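Local coordinates for 231aa long hypothetical protein-L-isoaspartate O-methyltransferase (Sulfolobus tokodaii, PDB 1VBF) that probably transfers a methyl group from S-adenosyl-L-methionine to the L-isoaspartyl residues of damaged proteins, as a step toward their repair or breakdown, at residues S2-I7 against Y36-T41; D124-Y129 against G194-L199. One frame throughout, in Å; residues are numbered along the deposited sequence.

Interaction 1: residues S2-I7 against Y36-T41; sequences SEKEEI and YAYAHT
Glu3 and Lys4, where the first helix of the chain begins, dock onto the turn around Tyr38 and Thr41 in a mixed polar and apolar contact, a worked example of how a chain terminus is fastened to a loop. The exchange is reciprocal. The carbonyl O of Tyr38 receives the backbone N of Glu3 at 2.8 Å, and the Ser2 N adds a weak second bond to the same oxygen. Glu3, at the N-cap position of helix 4-10, returns the grip with its side chain: CG stands anti to the carbonyl carbon (chi1 -64°), which carries the carboxylate across to the other segment. There Glu3 OE2 accepts from His40 N at 2.7 Å on its syn side, the donor standing 32° out of the carboxylate plane, and Thr41 N adds a long, weak bond to the same OE2.

The Lys4 chain runs alongside Tyr38 in the same direction. Its methylenes pass over one face of the ring, where Lys4 CD lies 4.0 Å from the centroid of the Tyr38 ring in a CH-pi contact, and the ammonium continues past the aromatic to the backbone carbonyl O of Asn21, which accepts a hydrogen bond from it. Deeper in, Ile7 and Thr41 meet tip to tip through CD1 and CG2.

Ile7 and Thr41 both also rest on Leu56 of helix 56-65, while the hydroxyl of Tyr38 is bonded to the backbone N of Arg25. Helix 4-10 and the loop leading to strand 45-48 are thus joined to each other and packed on helix 56-65, and Tyr36 in that loop reaches Lys103 of a second subunit.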
ATOM      1  N   SER B   2      -5.856   4.629  40.202  1.00 59.53           N
ATOM      2  CA  SER B   2      -5.990   5.970  39.649  1.00 56.13           C
ATOM      3  C   SER B   2      -7.172   6.043  38.710  1.00 53.54           C
ATOM      4  O   SER B   2      -8.055   6.890  38.870  1.00 52.45           O
ATOM      5  CB  SER B   2      -4.717   6.365  38.898  1.00 57.60           C
ATOM      6  OG  SER B   2      -4.834   7.642  38.300  1.00 57.51           O
ATOM      7  N   GLU B   3      -7.186   5.157  37.724  1.00 50.11           N
ATOM      8  CA  GLU B   3      -8.280   5.137  36.773  1.00 47.15           C
ATOM      9  C   GLU B   3      -9.308   4.138  37.239  1.00 42.68           C
ATOM     10  O   GLU B   3     -10.283   3.871  36.547  1.00 39.82           O
ATOM     11  CB  GLU B   3      -7.767   4.774  35.387  1.00 50.29           C
ATOM     12  CG  GLU B   3      -6.808   5.813  34.840  1.00 56.94           C
ATOM     13  CD  GLU B   3      -6.310   5.497  33.442  1.00 61.20           C
ATOM     14  OE1 GLU B   3      -7.156   5.375  32.523  1.00 64.62           O
ATOM     15  OE2 GLU B   3      -5.073   5.380  33.261  1.00 63.79           O
ATOM     16  N   LYS B   4      -9.080   3.608  38.436  1.00 38.97           N
ATOM     17  CA  LYS B   4      -9.963   2.615  39.023  1.00 37.32           C
ATOM     18  C   LYS B   4     -11.403   3.111  39.218  1.00 37.97           C
ATOM     19  O   LYS B   4     -12.364   2.419  38.834  1.00 37.00           O
ATOM     20  CB  LYS B   4      -9.372   2.123  40.351  1.00 35.59           C
ATOM     21  CG  LYS B   4     -10.096   0.937  40.978  1.00 31.81           C
ATOM     22  CD  LYS B   4      -9.363   0.432  42.205  1.00 32.45           C
ATOM     23  CE  LYS B   4      -9.874  -0.950  42.668  1.00 35.48           C
ATOM     24  NZ  LYS B   4     -10.755  -0.961  43.889  1.00 34.11           N
ATOM     25  N   GLU B   5     -11.544   4.305  39.804  1.00 37.91           N
ATOM     26  CA  GLU B   5     -12.852   4.916  40.038  1.00 37.01           C
ATOM     27  C   GLU B   5     -13.550   5.248  38.708  1.00 36.61           C
ATOM     28  O   GLU B   5     -14.759   5.090  38.606  1.00 34.11           O
ATOM     29  CB  GLU B   5     -12.701   6.170  40.906  1.00 37.79           C
ATOM     30  CG  GLU B   5     -14.013   6.863  41.333  1.00 40.53           C
ATOM     31  CD  GLU B   5     -14.680   7.727  40.225  1.00 42.75           C
ATOM     32  OE1 GLU B   5     -13.965   8.304  39.359  1.00 40.68           O
ATOM     33  OE2 GLU B   5     -15.932   7.852  40.242  1.00 42.10           O
ATOM     34  N   GLU B   6     -12.806   5.700  37.694  1.00 38.06           N
ATOM     35  CA  GLU B   6     -13.423   5.994  36.391  1.00 40.97           C
ATOM     36  C   GLU B   6     -14.134   4.731  35.881  1.00 40.58           C
ATOM     37  O   GLU B   6     -15.307   4.762  35.487  1.00 40.83           O
ATOM     38  CB  GLU B   6     -12.393   6.332  35.303  1.00 45.00           C
ATOM     39  CG  GLU B   6     -11.354   7.402  35.571  1.00 52.46           C
ATOM     40  CD  GLU B   6     -10.554   7.749  34.290  1.00 56.27           C
ATOM     41  OE1 GLU B   6     -11.130   8.403  33.383  1.00 58.26           O
ATOM     42  OE2 GLU B   6      -9.362   7.357  34.178  1.00 57.58           O
ATOM     43  N   ILE B   7     -13.379   3.632  35.866  1.00 38.10           N
ATOM     44  CA  ILE B   7     -13.862   2.357  35.379  1.00 37.16           C
ATOM     45  C   ILE B   7     -15.014   1.793  36.192  1.00 37.30           C
ATOM     46  O   ILE B   7     -15.970   1.254  35.620  1.00 36.50           O
ATOM     47  CB  ILE B   7     -12.725   1.307  35.330  1.00 36.22           C
ATOM     48  CG1 ILE B   7     -11.556   1.837  34.502  1.00 34.94           C
ATOM     49  CG2 ILE B   7     -13.227   0.026  34.693  1.00 33.29           C
ATOM     50  CD1 ILE B   7     -10.452   0.860  34.316  1.00 33.18           C
ATOM     51  N   TYR B  36       0.975  -0.620  36.508  1.00 45.35           N
ATOM     52  CA  TYR B  36      -0.128  -0.577  35.555  1.00 41.84           C
ATOM     53  C   TYR B  36      -1.380  -1.221  36.100  1.00 40.10           C
ATOM     54  O   TYR B  36      -2.320  -1.434  35.364  1.00 38.83           O
ATOM     55  CB  TYR B  36       0.241  -1.256  34.237  1.00 40.13           C
ATOM     56  CG  TYR B  36       1.342  -0.581  33.457  1.00 40.50           C
ATOM     57  CD1 TYR B  36       2.670  -0.704  33.849  1.00 40.07           C
ATOM     58  CD2 TYR B  36       1.058   0.174  32.314  1.00 40.76           C
ATOM     59  CE1 TYR B  36       3.688  -0.094  33.122  1.00 41.24           C
ATOM     60  CE2 TYR B  36       2.073   0.786  31.578  1.00 40.94           C
ATOM     61  CZ  TYR B  36       3.383   0.644  31.992  1.00 40.71           C
ATOM     62  OH  TYR B  36       4.399   1.230  31.276  1.00 42.23           O
ATOM     63  N   ALA B  37      -1.392  -1.551  37.382  1.00 38.37           N
ATOM     64  CA  ALA B  37      -2.575  -2.169  37.956  1.00 38.49           C
ATOM     65  C   ALA B  37      -3.830  -1.327  37.652  1.00 38.53           C
ATOM     66  O   ALA B  37      -4.860  -1.842  37.191  1.00 37.92           O
ATOM     67  CB  ALA B  37      -2.398  -2.328  39.457  1.00 37.07           C
ATOM     68  N   TYR B  38      -3.744  -0.026  37.902  1.00 38.00           N
ATOM     69  CA  TYR B  38      -4.882   0.831  37.664  1.00 37.87           C
ATOM     70  C   TYR B  38      -4.541   2.154  36.966  1.00 41.08           C
ATOM     71  O   TYR B  38      -5.264   3.164  37.111  1.00 41.90           O
ATOM     72  CB  TYR B  38      -5.630   1.054  38.979  1.00 33.91           C
ATOM     73  CG  TYR B  38      -6.170  -0.233  39.551  1.00 32.74           C
ATOM     74  CD1 TYR B  38      -5.405  -1.006  40.424  1.00 32.24           C
ATOM     75  CD2 TYR B  38      -7.427  -0.720  39.173  1.00 32.04           C
ATOM     76  CE1 TYR B  38      -5.877  -2.241  40.911  1.00 30.74           C
ATOM     77  CE2 TYR B  38      -7.911  -1.955  39.649  1.00 29.72           C
ATOM     78  CZ  TYR B  38      -7.128  -2.710  40.517  1.00 30.24           C
ATOM     79  OH  TYR B  38      -7.582  -3.939  40.966  1.00 26.80           O
ATOM     80  N   ALA B  39      -3.452   2.123  36.183  1.00 41.82           N
ATOM     81  CA  ALA B  39      -2.990   3.284  35.414  1.00 42.10           C
ATOM     82  C   ALA B  39      -2.657   2.837  33.985  1.00 43.42           C
ATOM     83  O   ALA B  39      -2.147   1.731  33.792  1.00 46.10           O
ATOM     84  CB  ALA B  39      -1.775   3.889  36.073  1.00 40.20           C
ATOM     85  N   HIS B  40      -2.932   3.684  32.993  1.00 42.59           N
ATOM     86  CA  HIS B  40      -2.670   3.336  31.589  1.00 42.74           C
ATOM     87  C   HIS B  40      -3.639   2.250  31.215  1.00 41.03           C
ATOM     88  O   HIS B  40      -3.375   1.384  30.387  1.00 40.74           O
ATOM     89  CB  HIS B  40      -1.229   2.865  31.414  1.00 45.64           C
ATOM     90  CG  HIS B  40      -0.235   3.922  31.755  1.00 50.21           C
ATOM     91  ND1 HIS B  40      -0.045   5.036  30.966  1.00 51.30           N
ATOM     92  CD2 HIS B  40       0.523   4.108  32.861  1.00 52.09           C
ATOM     93  CE1 HIS B  40       0.785   5.866  31.572  1.00 53.16           C
ATOM     94  NE2 HIS B  40       1.143   5.329  32.726  1.00 53.96           N
ATOM     95  N   THR B  41      -4.793   2.353  31.840  1.00 39.90           N
ATOM     96  CA  THR B  41      -5.885   1.426  31.690  1.00 40.32           C
ATOM     97  C   THR B  41      -6.307   1.011  30.269  1.00 40.12           C
ATOM     98  O   THR B  41      -7.023   0.016  30.085  1.00 38.26           O
ATOM     99  CB  THR B  41      -7.045   1.996  32.498  1.00 40.38           C
ATOM    100  OG1 THR B  41      -6.977   1.446  33.816  1.00 41.72           O
ATOM    101  CG2 THR B  41      -8.373   1.701  31.882  1.00 44.35           C
TER

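Interaction 2: residues D124-Y129 against G194-L199; sequences DGTLGY and GRIGGL
Ile196 begins the contact, its CD1 lying obliquely across Thr126, 4.0 Å from OG1. With CG1 anti to the backbone N (chi1 -167°), its chain extends inward, where Ile77, Ala142 and Leu148 also touch it, and its backbone is hydrogen-bonded to that of Thr143. At Gly197 the carbonyl O faces the hydroxyl of Thr126, with OG1 3.6 Å away, a polar approach too long to count as a bond.

Gly198 then passes close beside the carboxylate of Asp124, its CA 3.5 Å from OD2. Its positive phi suits glycine, since a beta carbon would collide with the carbonyl O of Gly197. The partner loop leaves strand 118-122, an outermost strand of the Rossmann-like methyltransferase sheet, whereas 194-199 follows 184-191, the strand at the other edge; the segment has therefore come back across the ends of the sheet to reach it. In class I methyltransferases the loop after the third strand of the sheet, here 118-122, commonly lies near the adenine of the cofactor, so a similar setting is likely here.

Leu199 carries the one hydrogen bond across the contact: its N donates to Asp124 OD2 at 2.9 Å, nearly straight, on the syn side and 19° out of the carboxylate plane. The other oxygen, OD1, appears to close an Asx turn onto Thr126 N, although its position is less certain. With an alanine in place of Asp124 the carboxylate is gone, and the Leu199 N-H would probably be left without its mate. Beyond the backbone, Leu199 CB lies 4.0 Å from Thr126 CG2, while its CD1 meets Leu127 CD2 at 4.1 Å, the two leucine chains crossing at about a right angle; Leu199 also packs on Leu147 of a third subunit.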
ATOM      1  N   ASP B 124      -6.269 -26.817  24.030  1.00 29.90           N
ATOM      2  CA  ASP B 124      -6.708 -26.042  22.881  1.00 28.15           C
ATOM      3  C   ASP B 124      -8.037 -25.386  23.197  1.00 28.56           C
ATOM      4  O   ASP B 124      -9.087 -26.037  23.153  1.00 30.59           O
ATOM      5  CB  ASP B 124      -6.858 -26.987  21.688  1.00 28.09           C
ATOM      6  CG  ASP B 124      -7.285 -26.281  20.417  1.00 29.16           C
ATOM      7  OD1 ASP B 124      -7.747 -25.122  20.457  1.00 28.31           O
ATOM      8  OD2 ASP B 124      -7.166 -26.913  19.355  1.00 30.68           O
ATOM      9  N   GLY B 125      -8.001 -24.098  23.498  1.00 28.50           N
ATOM     10  CA  GLY B 125      -9.223 -23.387  23.831  1.00 30.53           C
ATOM     11  C   GLY B 125     -10.254 -23.380  22.719  1.00 31.95           C
ATOM     12  O   GLY B 125     -11.446 -23.186  22.956  1.00 32.09           O
ATOM     13  N   THR B 126      -9.786 -23.578  21.495  1.00 32.97           N
ATOM     14  CA  THR B 126     -10.642 -23.623  20.320  1.00 33.12           C
ATOM     15  C   THR B 126     -11.662 -24.762  20.440  1.00 33.63           C
ATOM     16  O   THR B 126     -12.709 -24.764  19.786  1.00 31.13           O
ATOM     17  CB  THR B 126      -9.749 -23.790  19.096  1.00 34.57           C
ATOM     18  OG1 THR B 126      -9.427 -22.494  18.586  1.00 36.09           O
ATOM     19  CG2 THR B 126     -10.394 -24.636  18.043  1.00 36.22           C
ATOM     20  N   LEU B 127     -11.353 -25.718  21.308  1.00 34.29           N
ATOM     21  CA  LEU B 127     -12.232 -26.854  21.528  1.00 36.86           C
ATOM     22  C   LEU B 127     -13.196 -26.543  22.661  1.00 37.89           C
ATOM     23  O   LEU B 127     -14.152 -27.288  22.910  1.00 37.93           O
ATOM     24  CB  LEU B 127     -11.407 -28.087  21.893  1.00 37.19           C
ATOM     25  CG  LEU B 127     -10.346 -28.412  20.839  1.00 40.16           C
ATOM     26  CD1 LEU B 127      -9.399 -29.488  21.341  1.00 37.94           C
ATOM     27  CD2 LEU B 127     -11.043 -28.829  19.547  1.00 38.81           C
ATOM     28  N   GLY B 128     -12.964 -25.424  23.333  1.00 38.10           N
ATOM     29  CA  GLY B 128     -13.808 -25.095  24.458  1.00 37.93           C
ATOM     30  C   GLY B 128     -13.534 -26.190  25.460  1.00 37.87           C
ATOM     31  O   GLY B 128     -12.385 -26.605  25.593  1.00 36.77           O
ATOM     32  N   TYR B 129     -14.569 -26.664  26.149  1.00 39.61           N
ATOM     33  CA  TYR B 129     -14.425 -27.734  27.136  1.00 40.58           C
ATOM     34  C   TYR B 129     -15.728 -28.506  27.310  1.00 42.31           C
ATOM     35  O   TYR B 129     -16.567 -28.194  28.147  1.00 39.13           O
ATOM     36  CB  TYR B 129     -13.979 -27.188  28.489  1.00 38.83           C
ATOM     37  CG  TYR B 129     -13.381 -28.260  29.363  1.00 38.90           C
ATOM     38  CD1 TYR B 129     -12.217 -28.922  28.979  1.00 38.13           C
ATOM     39  CD2 TYR B 129     -13.996 -28.649  30.556  1.00 39.33           C
ATOM     40  CE1 TYR B 129     -11.682 -29.936  29.749  1.00 38.17           C
ATOM     41  CE2 TYR B 129     -13.462 -29.671  31.340  1.00 37.89           C
ATOM     42  CZ  TYR B 129     -12.307 -30.311  30.928  1.00 37.74           C
ATOM     43  OH  TYR B 129     -11.788 -31.336  31.671  1.00 38.13           O
ATOM     44  N   GLY B 194      -4.722 -10.492  19.897  1.00 34.75           N
ATOM     45  CA  GLY B 194      -3.758 -11.381  19.279  1.00 31.40           C
ATOM     46  C   GLY B 194      -4.567 -12.559  18.769  1.00 31.50           C
ATOM     47  O   GLY B 194      -5.718 -12.761  19.176  1.00 31.60           O
ATOM     48  N   ARG B 195      -3.983 -13.341  17.876  1.00 30.69           N
ATOM     49  CA  ARG B 195      -4.679 -14.469  17.291  1.00 28.45           C
ATOM     50  C   ARG B 195      -4.755 -15.687  18.182  1.00 28.07           C
ATOM     51  O   ARG B 195      -3.780 -16.046  18.844  1.00 27.98           O
ATOM     52  CB  ARG B 195      -3.998 -14.855  15.990  1.00 29.77           C
ATOM     53  CG  ARG B 195      -4.233 -13.885  14.868  1.00 30.71           C
ATOM     54  CD  ARG B 195      -3.590 -14.396  13.624  1.00 31.85           C
ATOM     55  NE  ARG B 195      -4.217 -13.818  12.447  1.00 33.27           N
ATOM     56  CZ  ARG B 195      -3.988 -14.237  11.209  1.00 31.81           C
ATOM     57  NH1 ARG B 195      -3.143 -15.234  10.999  1.00 29.94           N
ATOM     58  NH2 ARG B 195      -4.616 -13.665  10.191  1.00 31.37           N
ATOM     59  N   ILE B 196      -5.919 -16.332  18.185  1.00 26.25           N
ATOM     60  CA  ILE B 196      -6.126 -17.543  18.961  1.00 23.51           C
ATOM     61  C   ILE B 196      -5.486 -18.683  18.180  1.00 23.67           C
ATOM     62  O   ILE B 196      -5.490 -18.682  16.955  1.00 23.64           O
ATOM     63  CB  ILE B 196      -7.597 -17.821  19.126  1.00 22.13           C
ATOM     64  CG1 ILE B 196      -7.827 -18.899  20.187  1.00 22.70           C
ATOM     65  CG2 ILE B 196      -8.159 -18.233  17.819  1.00 21.70           C
ATOM     66  CD1 ILE B 196      -9.288 -19.047  20.609  1.00 19.39           C
ATOM     67  N   GLY B 197      -4.915 -19.649  18.882  1.00 24.72           N
ATOM     68  CA  GLY B 197      -4.276 -20.755  18.204  1.00 26.44           C
ATOM     69  C   GLY B 197      -5.074 -22.021  18.390  1.00 28.61           C
ATOM     70  O   GLY B 197      -5.924 -22.085  19.268  1.00 30.72           O
ATOM     71  N   GLY B 198      -4.833 -23.028  17.563  1.00 30.14           N
ATOM     72  CA  GLY B 198      -5.584 -24.250  17.738  1.00 31.27           C
ATOM     73  C   GLY B 198      -6.294 -24.719  16.491  1.00 33.34           C
ATOM     74  O   GLY B 198      -6.285 -24.047  15.460  1.00 32.23           O
ATOM     75  N   LEU B 199      -6.910 -25.891  16.608  1.00 33.92           N
ATOM     76  CA  LEU B 199      -7.621 -26.529  15.518  1.00 34.00           C
ATOM     77  C   LEU B 199      -8.443 -25.547  14.686  1.00 34.61           C
ATOM     78  O   LEU B 199      -8.341 -25.532  13.461  1.00 34.54           O
ATOM     79  CB  LEU B 199      -8.545 -27.617  16.078  1.00 33.38           C
ATOM     80  CG  LEU B 199      -8.689 -28.953  15.344  1.00 32.68           C
ATOM     81  CD1 LEU B 199     -10.045 -29.535  15.673  1.00 31.75           C
ATOM     82  CD2 LEU B 199      -8.579 -28.777  13.848  1.00 33.30           C
TER

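How the interactions relate
Interactions 1 and 2 lie on opposite sides of the chain's centre, their own centres 30 Å apart and their nearest atoms about 15 Å apart, so neither touches the other. They follow in series along the chain: interaction 1 ties the N-terminal helix to the loop before the small two-stranded sheet, and interaction 2 bridges loops at the ends of the central sheet. In both, a carboxylate accepts from the backbone of the opposing loop, twice in interaction 1 (once weakly) and once in interaction 2. Interaction 2 is likely to be nearer the cofactor site, by analogy with related methyltransferases. Each borders a different neighbouring subunit, and Cys149, which forms an interchain disulfide, follows Leu148, a neighbour of interaction 2.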